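Local coordinates for protein beta-catenin homolog sys-1 (PDB 3C2G) that acts as a beta-catenin in the Wnt signalling asymmetry pathway of Caenorhabditis elegans, binding the TCF factor pop-1 directly and activating or repressing target genes depending on upstream Wnt signals, at residues S174-P179 against P188-I193; I233-L238 against A254-V259. All coordinates share one frame; numbering follows the deposited sequence.

Contact 1: residues S174-P179 against P188-I193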
loop_
_atom_site.group_PDB
_atom_site.type_symbol
_atom_site.label_atom_id
_atom_site.label_comp_id
_atom_site.label_asym_id
_atom_site.label_seq_id
_atom_site.Cartn_x
_atom_site.Cartn_y
_atom_site.Cartn_z
ATOM N N SER A 174 -1.935 24.187 -6.719
ATOM C CA SER A 174 -0.531 23.958 -6.399
ATOM C C SER A 174 0.075 25.102 -5.629
ATOM O O SER A 174 1.027 24.898 -4.877
ATOM C CB SER A 174 0.292 23.733 -7.664
ATOM O OG SER A 174 -0.039 22.491 -8.244
ATOM N N GLU A 175 -0.448 26.307 -5.828
ATOM C CA GLU A 175 0.107 27.477 -5.158
ATOM C C GLU A 175 -0.029 27.325 -3.636
ATOM O O GLU A 175 0.750 27.893 -2.882
ATOM C CB GLU A 175 -0.530 28.775 -5.678
ATOM C CG GLU A 175 0.251 30.049 -5.296
ATOM C CD GLU A 175 -0.328 31.352 -5.877
ATOM O OE1 GLU A 175 -0.998 31.305 -6.946
ATOM O OE2 GLU A 175 -0.097 32.431 -5.266
ATOM N N TYR A 176 -0.993 26.526 -3.190
ATOM C CA TYR A 176 -1.136 26.249 -1.770
ATOM C C TYR A 176 -0.023 25.354 -1.228
ATOM O O TYR A 176 0.153 25.247 -0.016
ATOM C CB TYR A 176 -2.482 25.614 -1.457
ATOM C CG TYR A 176 -3.671 26.544 -1.505
ATOM C CD1 TYR A 176 -4.202 27.080 -0.333
ATOM C CD2 TYR A 176 -4.299 26.852 -2.716
ATOM C CE1 TYR A 176 -5.321 27.895 -0.360
ATOM C CE2 TYR A 176 -5.394 27.679 -2.754
ATOM C CZ TYR A 176 -5.909 28.199 -1.572
ATOM O OH TYR A 176 -7.023 29.019 -1.598
ATOM N N PHE A 177 0.728 24.720 -2.118
ATOM C CA PHE A 177 1.825 23.867 -1.689
ATOM C C PHE A 177 3.184 24.547 -1.820
ATOM O O PHE A 177 4.232 23.897 -1.686
ATOM C CB PHE A 177 1.789 22.526 -2.423
ATOM C CG PHE A 177 0.585 21.683 -2.094
ATOM C CD1 PHE A 177 -0.013 21.746 -0.841
ATOM C CD2 PHE A 177 0.067 20.799 -3.035
ATOM C CE1 PHE A 177 -1.120 20.970 -0.536
ATOM C CE2 PHE A 177 -1.037 20.007 -2.735
ATOM C CZ PHE A 177 -1.634 20.098 -1.473
ATOM N N ASN A 178 3.170 25.858 -2.068
ATOM C CA ASN A 178 4.408 26.626 -2.156
ATOM C C ASN A 178 5.077 26.764 -0.789
ATOM O O ASN A 178 4.395 26.904 0.230
ATOM C CB ASN A 178 4.194 27.992 -2.827
ATOM C CG ASN A 178 4.124 27.899 -4.359
ATOM O OD1 ASN A 178 4.374 26.841 -4.951
ATOM N ND2 ASN A 178 3.771 29.010 -5.003
ATOM N N PRO A 179 6.421 26.686 -0.768
ATOM C CA PRO A 179 7.206 26.690 0.469
ATOM C C PRO A 179 6.912 27.865 1.395
ATOM O O PRO A 179 6.946 27.689 2.612
ATOM C CB PRO A 179 8.659 26.754 -0.025
ATOM C CG PRO A 179 8.579 27.110 -1.490
ATOM C CD PRO A 179 7.283 26.561 -1.962
ATOM N N PRO A 188 -8.492 21.481 3.588
ATOM C CA PRO A 188 -8.495 20.034 3.306
ATOM C C PRO A 188 -9.077 19.658 1.944
ATOM O O PRO A 188 -8.629 18.685 1.331
ATOM C CB PRO A 188 -9.370 19.459 4.425
ATOM C CG PRO A 188 -9.230 20.428 5.541
ATOM C CD PRO A 188 -9.129 21.787 4.883
ATOM N N ALA A 189 -10.062 20.419 1.475
ATOM C CA ALA A 189 -10.673 20.190 0.170
ATOM C C ALA A 189 -9.660 20.200 -0.970
ATOM O O ALA A 189 -9.877 19.553 -1.986
ATOM C CB ALA A 189 -11.766 21.218 -0.094
ATOM N N ILE A 190 -8.570 20.942 -0.806
ATOM C CA ILE A 190 -7.477 20.911 -1.770
ATOM C C ILE A 190 -6.972 19.482 -1.993
ATOM O O ILE A 190 -6.628 19.117 -3.115
ATOM C CB ILE A 190 -6.331 21.844 -1.351
ATOM C CG1 ILE A 190 -6.739 23.292 -1.623
ATOM C CG2 ILE A 190 -5.065 21.542 -2.124
ATOM C CD1 ILE A 190 -6.152 24.282 -0.662
ATOM N N PHE A 191 -6.971 18.669 -0.940
ATOM C CA PHE A 191 -6.597 17.268 -1.077
ATOM C C PHE A 191 -7.660 16.459 -1.793
ATOM O O PHE A 191 -7.347 15.681 -2.689
ATOM C CB PHE A 191 -6.247 16.653 0.285
ATOM C CG PHE A 191 -4.993 17.224 0.885
ATOM C CD1 PHE A 191 -3.745 16.792 0.452
ATOM C CD2 PHE A 191 -5.063 18.220 1.861
ATOM C CE1 PHE A 191 -2.573 17.325 0.996
ATOM C CE2 PHE A 191 -3.907 18.767 2.408
ATOM C CZ PHE A 191 -2.654 18.322 1.980
ATOM N N ILE A 192 -8.915 16.643 -1.396
ATOM C CA ILE A 192 -10.049 15.959 -2.031
ATOM C C ILE A 192 -10.030 16.127 -3.551
ATOM O O ILE A 192 -10.183 15.154 -4.279
ATOM C CB ILE A 192 -11.391 16.447 -1.444
ATOM C CG1 ILE A 192 -11.438 16.199 0.076
ATOM C CG2 ILE A 192 -12.567 15.780 -2.139
ATOM C CD1 ILE A 192 -11.231 14.728 0.503
ATOM N N ILE A 193 -9.782 17.348 -4.012
ATOM C CA ILE A 193 -9.762 17.670 -5.433
ATOM C C ILE A 193 -8.575 17.034 -6.167
ATOM O O ILE A 193 -8.753 16.435 -7.227
ATOM C CB ILE A 193 -9.783 19.206 -5.661
ATOM C CG1 ILE A 193 -11.063 19.808 -5.077
ATOM C CG2 ILE A 193 -9.663 19.532 -7.138
ATOM C CD1 ILE A 193 -10.952 21.254 -4.700
#

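Contact 2: residues I233-L238 against A254-V259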
loop_
_atom_site.group_PDB
_atom_site.type_symbol
_atom_site.label_atom_id
_atom_site.label_comp_id
_atom_site.label_asym_id
_atom_site.label_seq_id
_atom_site.Cartn_x
_atom_site.Cartn_y
_atom_site.Cartn_z
ATOM N N ILE A 233 7.157 18.728 6.193
ATOM C CA ILE A 233 8.196 19.158 7.101
ATOM C C ILE A 233 7.868 20.473 7.787
ATOM O O ILE A 233 8.079 20.608 8.988
ATOM C CB ILE A 233 9.571 19.208 6.391
ATOM C CG1 ILE A 233 10.016 17.788 6.052
ATOM C CG2 ILE A 233 10.626 19.906 7.252
ATOM C CD1 ILE A 233 10.208 16.881 7.279
ATOM N N GLY A 234 7.380 21.436 7.016
ATOM C CA GLY A 234 6.816 22.657 7.557
ATOM C C GLY A 234 5.755 22.413 8.618
ATOM O O GLY A 234 5.764 23.061 9.656
ATOM N N SER A 235 4.847 21.477 8.376
ATOM C CA SER A 235 3.842 21.148 9.383
ATOM C C SER A 235 4.491 20.483 10.588
ATOM O O SER A 235 4.160 20.812 11.739
ATOM C CB SER A 235 2.739 20.244 8.820
ATOM O OG SER A 235 2.135 20.787 7.654
ATOM N N TYR A 236 5.421 19.558 10.335
ATOM C CA TYR A 236 6.100 18.892 11.437
ATOM C C TYR A 236 6.786 19.927 12.323
ATOM O O TYR A 236 6.683 19.879 13.542
ATOM C CB TYR A 236 7.105 17.832 10.976
ATOM C CG TYR A 236 7.806 17.231 12.161
ATOM C CD1 TYR A 236 7.129 16.369 13.031
ATOM C CD2 TYR A 236 9.116 17.578 12.464
ATOM C CE1 TYR A 236 7.749 15.850 14.158
ATOM C CE2 TYR A 236 9.751 17.058 13.574
ATOM C CZ TYR A 236 9.063 16.194 14.417
ATOM O OH TYR A 236 9.703 15.680 15.526
ATOM N N ARG A 237 7.452 20.882 11.699
ATOM C CA ARG A 237 8.145 21.897 12.453
ATOM C C ARG A 237 7.239 22.622 13.436
ATOM O O ARG A 237 7.688 23.006 14.505
ATOM C CB ARG A 237 8.818 22.895 11.521
ATOM C CG ARG A 237 10.178 22.431 11.039
ATOM C CD ARG A 237 10.826 23.461 10.161
ATOM N NE ARG A 237 12.277 23.380 10.291
ATOM C CZ ARG A 237 13.133 24.288 9.825
ATOM N NH1 ARG A 237 12.690 25.363 9.175
ATOM N NH2 ARG A 237 14.435 24.114 10.009
ATOM N N LEU A 238 5.970 22.797 13.080
ATOM C CA LEU A 238 5.064 23.593 13.898
ATOM C C LEU A 238 4.386 22.785 14.988
ATOM O O LEU A 238 3.965 23.337 16.005
ATOM C CB LEU A 238 4.014 24.282 13.030
ATOM C CG LEU A 238 4.536 25.392 12.112
ATOM C CD1 LEU A 238 3.503 25.685 11.018
ATOM C CD2 LEU A 238 4.893 26.653 12.877
ATOM N N ALA A 254 -4.701 19.912 15.450
ATOM C CA ALA A 254 -5.513 18.909 14.757
ATOM C C ALA A 254 -5.457 19.112 13.258
ATOM O O ALA A 254 -5.448 18.155 12.497
ATOM C CB ALA A 254 -6.954 18.949 15.228
ATOM N N HIS A 255 -5.409 20.364 12.838
ATOM C CA HIS A 255 -5.461 20.678 11.425
ATOM C C HIS A 255 -4.133 20.328 10.759
ATOM O O HIS A 255 -4.104 19.823 9.642
ATOM C CB HIS A 255 -5.811 22.155 11.215
ATOM C CG HIS A 255 -5.605 22.619 9.809
ATOM N ND1 HIS A 255 -4.497 23.344 9.419
ATOM C CD2 HIS A 255 -6.338 22.418 8.690
ATOM C CE1 HIS A 255 -4.566 23.582 8.120
ATOM N NE2 HIS A 255 -5.675 23.035 7.655
ATOM N N LEU A 256 -3.035 20.615 11.451
ATOM C CA LEU A 256 -1.709 20.330 10.924
ATOM C C LEU A 256 -1.428 18.830 10.859
ATOM O O LEU A 256 -0.835 18.368 9.902
ATOM C CB LEU A 256 -0.641 21.071 11.711
ATOM C CG LEU A 256 -0.568 22.591 11.486
ATOM C CD1 LEU A 256 0.435 23.222 12.424
ATOM C CD2 LEU A 256 -0.252 22.987 10.033
ATOM N N ILE A 257 -1.888 18.074 11.853
ATOM C CA ILE A 257 -1.713 16.632 11.847
ATOM C C ILE A 257 -2.412 16.083 10.628
ATOM O O ILE A 257 -1.853 15.273 9.874
ATOM C CB ILE A 257 -2.267 15.980 13.135
ATOM C CG1 ILE A 257 -1.273 16.174 14.292
ATOM C CG2 ILE A 257 -2.568 14.477 12.928
ATOM C CD1 ILE A 257 -1.843 15.827 15.666
ATOM N N GLN A 258 -3.641 16.552 10.434
ATOM C CA GLN A 258 -4.479 16.136 9.310
ATOM C C GLN A 258 -3.833 16.537 7.977
ATOM O O GLN A 258 -3.876 15.774 7.021
ATOM C CB GLN A 258 -5.897 16.703 9.469
ATOM C CG GLN A 258 -7.038 15.746 9.071
ATOM C CD GLN A 258 -7.064 14.408 9.848
ATOM O OE1 GLN A 258 -6.812 14.352 11.063
ATOM N NE2 GLN A 258 -7.384 13.325 9.136
ATOM N N VAL A 259 -3.217 17.713 7.923
ATOM C CA VAL A 259 -2.467 18.117 6.743
ATOM C C VAL A 259 -1.328 17.122 6.421
ATOM O O VAL A 259 -1.099 16.781 5.261
ATOM C CB VAL A 259 -1.891 19.541 6.886
ATOM C CG1 VAL A 259 -0.788 19.788 5.843
ATOM C CG2 VAL A 259 -2.988 20.577 6.746
#

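Contact 1: residues S174-P179 against P188-I193
Ile190 lays its terminal methyl over one face of the Tyr176 ring, a CH-pi contact in which CD1 of Ile190 lies 3.5 Å from the centroid of the tyrosine ring and 16° off its normal. The methyl is displaced toward the rim, nearest CD1 of the tyrosine. The two side chains meet at about a right angle, the isoleucine ending on a flat surface. The branches of Ile190 divide the work. With CG1 beside the backbone N (chi1 -75°), the long branch reaches Tyr176, while CG2, anti to that N, is left to meet the neighbouring aromatic: Ile190 CG2 and Phe177 CZ are 3.8 Å apart. Phe177 also brings CZ to within 3.8 Å of CE1 of Phe191. These two rings are inclined at 42° with centroids 5.6 Å apart. No hydrogen bond crosses the contact, and all four touching residues are buried. The phenolic OH of Tyr176 is nevertheless satisfied, through hydrogen bonds to Ile123 O and Gln128 NE2. Were Tyr176 replaced by alanine, the Ile190 methyl would probably lose the ring face it rests on, and Ile123 O and Gln128 NE2 would be left without their hydroxyl partner. Phe141 of helix 134-150 touches both Tyr176 and Ile190, and Leu228 of helix 224-239 packs on Phe177. The contact packs the loop after helix 167-174 against the start of helix 189-198, part of the apolar interior between the stacked helices of the armadillo domain.

Contact 2: residues I233-L238 against A254-V259
Ser235 and Leu256 mark the closest approach of two helical segments, their CA atoms 5.8 Å apart, where the small serine side chain is consistent with the near approach of the backbones. The segment axes come within 9.3 Å and run roughly antiparallel, at 149°. On the buried side, Ser235 OG lies 3.6 Å from CG1 of Val259 and 4.0 Å from CD2 of Leu256. These are van der Waals contacts, since the hydroxyl is hydrogen-bonded to Val231 O one turn back in its own helix; a polar atom can thus sit against methyls without lacking a partner. Leu256 spans the contact with its two methyls: CD2 faces the serine, whereas CD1 turns to Leu238, approaching CB of Leu238 at 3.8 Å. That second meeting forms the looser margin. Leu238 is solvent-exposed, and its own CD1 methyl comes only to 4.2 Å from CD1 of Leu256. His182 and Pro183, from the loop before helix 189-198, touch Leu238, and Pro183 also reaches Ser235. The contact joins helix 224-239 to helix 251-270: Leu256 also touches Ile239, and on another side of the first helix Ile233 and Tyr236 meet Val292 of helix 285-292.

The two contacts follow one another along the chain, contact 1 closing before contact 2 opens, yet their centres are only about 14 Å apart and they belong to one continuous body of packing. They touch directly where CZ of Phe191 lies 3.9 Å from the backbone O of Val259. Helices 224-239 and 251-270 tie them together further: Val231 touches both Phe177 and Val259, while Phe191 packs on Arg262 and Thr263. The loop between 174-179 and 188-193 takes part as well, since Ile186 packs on both phenylalanines of contact 1 and its carbonyl oxygen accepts a hydrogen bond from His255 NE2. Both centres lie about 22 Å from the centre of the chain.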